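PDB 2I2X: methyltransferase 1 from Methanosarcina barkeri, which transfers the methyl group of methanol to the cob(I)amide carried by its corrinoid partner protein MtaC, an early step of methanogenesis from methanol. Local coordinates for residues A[245-248]-A[249-252]; A[433-436]-A[437-440]. One frame throughout, in Å; residues are numbered along the deposited sequence.

Contact 1: A[245-248]-A[249-252]; sequences IARA and ISAP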
ATOM      1  N   ILE A 245     -22.345  -4.530 -18.487  1.00  8.94           N
ATOM      2  CA  ILE A 245     -22.859  -4.039 -19.761  1.00  8.66           C
ATOM      3  C   ILE A 245     -22.194  -2.707 -20.096  1.00  8.81           C
ATOM      4  O   ILE A 245     -21.637  -2.545 -21.195  1.00  9.64           O
ATOM      5  CB  ILE A 245     -24.376  -3.929 -19.763  1.00  9.15           C
ATOM      6  CG1 ILE A 245     -25.004  -5.323 -19.659  1.00  9.31           C
ATOM      7  CG2 ILE A 245     -24.870  -3.263 -21.056  1.00  9.27           C
ATOM      8  CD1 ILE A 245     -26.473  -5.285 -19.373  1.00  9.43           C
ATOM      9  N   ALA A 246     -22.218  -1.766 -19.150  1.00  8.33           N
ATOM     10  CA  ALA A 246     -21.512  -0.489 -19.341  1.00  7.89           C
ATOM     11  C   ALA A 246     -20.071  -0.736 -19.782  1.00  7.60           C
ATOM     12  O   ALA A 246     -19.594  -0.060 -20.685  1.00  8.10           O
ATOM     13  CB  ALA A 246     -21.566   0.398 -18.091  1.00  7.32           C
ATOM     14  N   ARG A 247     -19.412  -1.739 -19.198  1.00  6.78           N
ATOM     15  CA  ARG A 247     -18.043  -2.078 -19.593  1.00  6.88           C
ATOM     16  C   ARG A 247     -17.902  -2.553 -21.028  1.00  7.20           C
ATOM     17  O   ARG A 247     -16.969  -2.150 -21.738  1.00  8.11           O
ATOM     18  CB  ARG A 247     -17.436  -3.134 -18.674  1.00  6.28           C
ATOM     19  CG  ARG A 247     -15.983  -3.421 -18.993  1.00  6.27           C
ATOM     20  CD  ARG A 247     -15.072  -2.279 -18.574  1.00  7.13           C
ATOM     21  NE  ARG A 247     -15.085  -2.091 -17.116  1.00 11.00           N
ATOM     22  CZ  ARG A 247     -14.565  -1.040 -16.482  1.00  9.75           C
ATOM     23  NH1 ARG A 247     -13.958  -0.078 -17.178  1.00  8.17           N
ATOM     24  NH2 ARG A 247     -14.658  -0.956 -15.152  1.00  7.37           N
ATOM     25  N   ALA A 248     -18.806  -3.424 -21.440  1.00  7.19           N
ATOM     26  CA  ALA A 248     -18.801  -3.946 -22.787  1.00  8.41           C
ATOM     27  C   ALA A 248     -18.922  -2.827 -23.833  1.00  9.08           C
ATOM     28  O   ALA A 248     -18.188  -2.809 -24.809  1.00  9.96           O
ATOM     29  CB  ALA A 248     -19.914  -4.974 -22.944  1.00  8.37           C
ATOM     30  N   ILE A 249     -19.826  -1.879 -23.601  1.00  9.57           N
ATOM     31  CA  ILE A 249     -20.033  -0.715 -24.497  1.00  9.01           C
ATOM     32  C   ILE A 249     -18.818   0.218 -24.540  1.00  8.73           C
ATOM     33  O   ILE A 249     -18.598   0.925 -25.553  1.00  7.88           O
ATOM     34  CB  ILE A 249     -21.311   0.085 -24.055  1.00  9.11           C
ATOM     35  CG1 ILE A 249     -22.488  -0.899 -23.891  1.00 11.07           C
ATOM     36  CG2 ILE A 249     -21.610   1.243 -25.007  1.00  6.78           C
ATOM     37  CD1 ILE A 249     -23.904  -0.284 -23.696  1.00 12.29           C
ATOM     38  N   SER A 250     -18.029   0.225 -23.452  1.00  7.72           N
ATOM     39  CA  SER A 250     -16.903   1.164 -23.348  1.00  6.94           C
ATOM     40  C   SER A 250     -15.820   0.712 -24.282  1.00  6.90           C
ATOM     41  O   SER A 250     -15.041   1.526 -24.783  1.00  7.32           O
ATOM     42  CB  SER A 250     -16.354   1.248 -21.925  1.00  7.22           C
ATOM     43  OG  SER A 250     -15.693   0.038 -21.551  1.00  7.25           O
ATOM     44  N   ALA A 251     -15.781  -0.597 -24.529  1.00  6.45           N
ATOM     45  CA  ALA A 251     -14.753  -1.174 -25.406  1.00  6.59           C
ATOM     46  C   ALA A 251     -14.677  -0.498 -26.802  1.00  6.92           C
ATOM     47  O   ALA A 251     -13.613  -0.003 -27.172  1.00  7.71           O
ATOM     48  CB  ALA A 251     -14.916  -2.691 -25.516  1.00  5.24           C
ATOM     49  N   PRO A 252     -15.787  -0.482 -27.581  1.00  7.09           N
ATOM     50  CA  PRO A 252     -15.702   0.260 -28.880  1.00  7.36           C
ATOM     51  C   PRO A 252     -15.582   1.778 -28.748  1.00  7.33           C
ATOM     52  O   PRO A 252     -15.012   2.424 -29.626  1.00  7.26           O
ATOM     53  CB  PRO A 252     -16.986  -0.131 -29.625  1.00  7.04           C
ATOM     54  CG  PRO A 252     -17.921  -0.619 -28.554  1.00  8.48           C
ATOM     55  CD  PRO A 252     -17.093  -1.141 -27.387  1.00  6.08           C
TER
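Ile245 and Ile249, Arg247 and Ser250, Ala248 and Pro252 meet along two buried turns of a proline-kinked helix, 240-259, in the TIM-barrel subunit. Where the helix is regular, Ile249 N gives its hydrogen to Ile245 O at 3.1 Å, almost in line with the carbonyl bond. Ser250 N makes a weak bond to Ala246 O and another weak one to Arg247 O. That second carbonyl is crowded with donors: Ala251 N also reaches it weakly, and Ser250 OG donates to it over a short 2.5 Å, tilted 21° from the carbonyl plane. With chi1 at 69°, OG lies between its own backbone N and carbonyl carbon and turns back along the helix, so that a small hydroxyl can be satisfied where the helix is buried in the subunit interior. An alanine in place of Ser250 would remove that hydroxyl and would probably cost Arg247 O its short bond, leaving it the weak ones from Ser250 N and Ala251 N. The guanidinium of Arg247 finds its partners elsewhere, a salt bridge from NH1 to Glu272 and a hydrogen bond from NH2 to Asn224. On the face turned to helix 389-409, Ile245 CG2 packs against Ile249 CD1 at 4.1 Å. Pro252 has no N-H to offer Ala248 O; Ala251 N serves that oxygen instead at 3.3 Å, from above the carbonyl plane, while Pro252 CD also lies 3.3 Å from Ala248 O.

Contact 2: A[433-436]-A[437-440]; sequences PDDM and DKFM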
ATOM      1  N   PRO A 433     -33.622  -0.345 -32.619  1.00 18.36           N
ATOM      2  CA  PRO A 433     -33.507  -0.536 -34.076  1.00 19.16           C
ATOM      3  C   PRO A 433     -32.065  -0.759 -34.521  1.00 20.03           C
ATOM      4  O   PRO A 433     -31.131  -0.238 -33.885  1.00 20.59           O
ATOM      5  CB  PRO A 433     -33.980   0.802 -34.624  1.00 19.30           C
ATOM      6  CG  PRO A 433     -33.558   1.793 -33.557  1.00 18.52           C
ATOM      7  CD  PRO A 433     -33.790   1.074 -32.254  1.00 17.89           C
ATOM      8  N   ASP A 434     -31.862  -1.483 -35.620  1.00 20.18           N
ATOM      9  CA  ASP A 434     -30.492  -1.640 -36.121  1.00 20.25           C
ATOM     10  C   ASP A 434     -29.919  -0.395 -36.756  1.00 18.81           C
ATOM     11  O   ASP A 434     -28.705  -0.220 -36.754  1.00 19.73           O
ATOM     12  CB  ASP A 434     -30.345  -2.831 -37.073  1.00 21.46           C
ATOM     13  CG  ASP A 434     -29.841  -4.088 -36.364  1.00 24.40           C
ATOM     14  OD1 ASP A 434     -29.796  -4.111 -35.112  1.00 25.55           O
ATOM     15  OD2 ASP A 434     -29.481  -5.058 -37.068  1.00 29.48           O
ATOM     16  N   ASP A 435     -30.791   0.472 -37.264  1.00 16.94           N
ATOM     17  CA  ASP A 435     -30.396   1.709 -37.952  1.00 14.92           C
ATOM     18  C   ASP A 435     -29.921   2.803 -36.997  1.00 14.59           C
ATOM     19  O   ASP A 435     -30.696   3.296 -36.152  1.00 13.59           O
ATOM     20  CB  ASP A 435     -31.570   2.229 -38.786  1.00 14.28           C
ATOM     21  CG  ASP A 435     -31.301   3.588 -39.391  1.00 14.43           C
ATOM     22  OD1 ASP A 435     -30.593   3.637 -40.429  1.00 13.62           O
ATOM     23  OD2 ASP A 435     -31.786   4.610 -38.828  1.00 13.44           O
ATOM     24  N   MET A 436     -28.668   3.223 -37.175  1.00 14.12           N
ATOM     25  CA  MET A 436     -28.060   4.237 -36.317  1.00 13.92           C
ATOM     26  C   MET A 436     -28.817   5.565 -36.272  1.00 14.25           C
ATOM     27  O   MET A 436     -29.134   6.038 -35.181  1.00 14.71           O
ATOM     28  CB  MET A 436     -26.587   4.472 -36.698  1.00 13.51           C
ATOM     29  CG  MET A 436     -25.861   5.480 -35.809  1.00 12.67           C
ATOM     30  SD  MET A 436     -24.090   5.644 -36.150  1.00 14.02           S
ATOM     31  CE  MET A 436     -23.670   7.275 -35.557  1.00  4.52           C
ATOM     32  N   ASP A 437     -29.069   6.194 -37.428  1.00 14.85           N
ATOM     33  CA  ASP A 437     -29.781   7.512 -37.476  1.00 15.13           C
ATOM     34  C   ASP A 437     -31.069   7.536 -36.662  1.00 14.76           C
ATOM     35  O   ASP A 437     -31.282   8.441 -35.880  1.00 15.16           O
ATOM     36  CB  ASP A 437     -30.062   7.959 -38.918  1.00 15.29           C
ATOM     37  CG  ASP A 437     -28.793   8.084 -39.744  1.00 17.46           C
ATOM     38  OD1 ASP A 437     -27.723   8.370 -39.156  1.00 20.63           O
ATOM     39  OD2 ASP A 437     -28.854   7.874 -40.979  1.00 20.77           O
ATOM     40  N   LYS A 438     -31.917   6.530 -36.830  1.00 14.61           N
ATOM     41  CA  LYS A 438     -33.097   6.366 -35.987  1.00 14.99           C
ATOM     42  C   LYS A 438     -32.770   6.523 -34.486  1.00 15.73           C
ATOM     43  O   LYS A 438     -33.392   7.342 -33.774  1.00 16.23           O
ATOM     44  CB  LYS A 438     -33.630   4.964 -36.226  1.00 15.16           C
ATOM     45  CG  LYS A 438     -35.058   4.641 -35.866  1.00 15.15           C
ATOM     46  CD  LYS A 438     -35.894   5.729 -35.285  1.00 16.67           C
ATOM     47  CE  LYS A 438     -37.238   5.095 -34.940  1.00 18.52           C
ATOM     48  NZ  LYS A 438     -37.977   5.811 -33.864  1.00 19.10           N
ATOM     49  N   PHE A 439     -31.820   5.716 -34.003  1.00 15.39           N
ATOM     50  CA  PHE A 439     -31.435   5.708 -32.610  1.00 15.55           C
ATOM     51  C   PHE A 439     -30.859   7.066 -32.233  1.00 15.70           C
ATOM     52  O   PHE A 439     -31.239   7.657 -31.211  1.00 15.95           O
ATOM     53  CB  PHE A 439     -30.406   4.600 -32.343  1.00 15.69           C
ATOM     54  CG  PHE A 439     -29.982   4.492 -30.895  1.00 16.20           C
ATOM     55  CD1 PHE A 439     -30.804   3.834 -29.959  1.00 15.47           C
ATOM     56  CD2 PHE A 439     -28.764   5.027 -30.475  1.00 13.11           C
ATOM     57  CE1 PHE A 439     -30.422   3.710 -28.630  1.00 15.86           C
ATOM     58  CE2 PHE A 439     -28.359   4.908 -29.160  1.00 15.45           C
ATOM     59  CZ  PHE A 439     -29.196   4.245 -28.214  1.00 17.16           C
ATOM     60  N   MET A 440     -29.960   7.572 -33.064  1.00 15.41           N
ATOM     61  CA  MET A 440     -29.377   8.862 -32.786  1.00 16.07           C
ATOM     62  C   MET A 440     -30.478   9.887 -32.606  1.00 16.63           C
ATOM     63  O   MET A 440     -30.491  10.616 -31.589  1.00 17.16           O
ATOM     64  CB  MET A 440     -28.366   9.274 -33.863  1.00 15.83           C
ATOM     65  CG  MET A 440     -27.125   8.382 -33.867  1.00 16.82           C
ATOM     66  SD  MET A 440     -26.277   8.267 -32.225  1.00 16.15           S
ATOM     67  CE  MET A 440     -25.353   9.803 -32.349  1.00 10.84           C
TER
HETATM   68  O   HOH W   1     -27.948   4.827 -40.194  1.00 31.87           O
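Asp435 is the N-cap of helix 436-450, and its carboxylate takes up an N-H of the first turn, that of Lys438. Among the hydrogen bonds, Lys438 N donates to Asp435 OD2 over 2.8 Å, a nearly straight bond that meets the oxygen close to its C-O axis. Chi1 of 173° sets the Asp435 carboxylate trans to its own nitrogen, from where OD2 can reach forward over the helix start. A short acidic side chain suits this place, because it can accept a first-turn N-H, which at a helix start has no preceding helical turn to supply a carbonyl, and its negative charge probably gains from the positive end of the helix dipole. Backbone bonds follow: a weak one from Phe439 N to Asp435 O, and a strong one from Met440 N to Met436 O at 2.7 Å. A water joins the same end, donating to Asp435 OD1 at 2.9 Å and accepting from Asp437 N. As to charge, Asp435 OD1 and Asp437 OD2 stand 4.6 Å apart, like charges whose repulsion is probably slight and may be eased by the helix start, while Lys438 NZ turns onward to a salt bridge with Asp442.

The apolar contacts lie beside these. Pro433, a rigid residue ahead of the cap, sets CG 4.0 Å from Lys438 CG, the two side chains crossing at about a right angle. Phe439 stacks its ring on Tyr390 of helix 389-409. Met436 and Met440, one turn apart and flexible enough to fit neighbouring helices, run side by side in the same direction, with Met436 CG 3.7 Å from Met440 CG.

Both contacts are local, contact 1 within a buried helix and contact 2 at the capped start of another, and they sit at different depths on the same side of the chain's centre: the centre of contact 1 about 12 Å from it, that of contact 2 about 28 Å. Their centres are 18 Å apart and their nearest atoms about 8 Å, so they do not touch. Helix 389-409 connects them, its first turn receiving Met436 and Phe439 of contact 2 and its middle receiving Ile245, Ala248 and Ile249 of contact 1. Contact 1 alone approaches the active site: the Arg247 side chain is about 7 Å from those of the zinc ligands Cys220 and Cys269, and about 10 Å from the bound corrinoid.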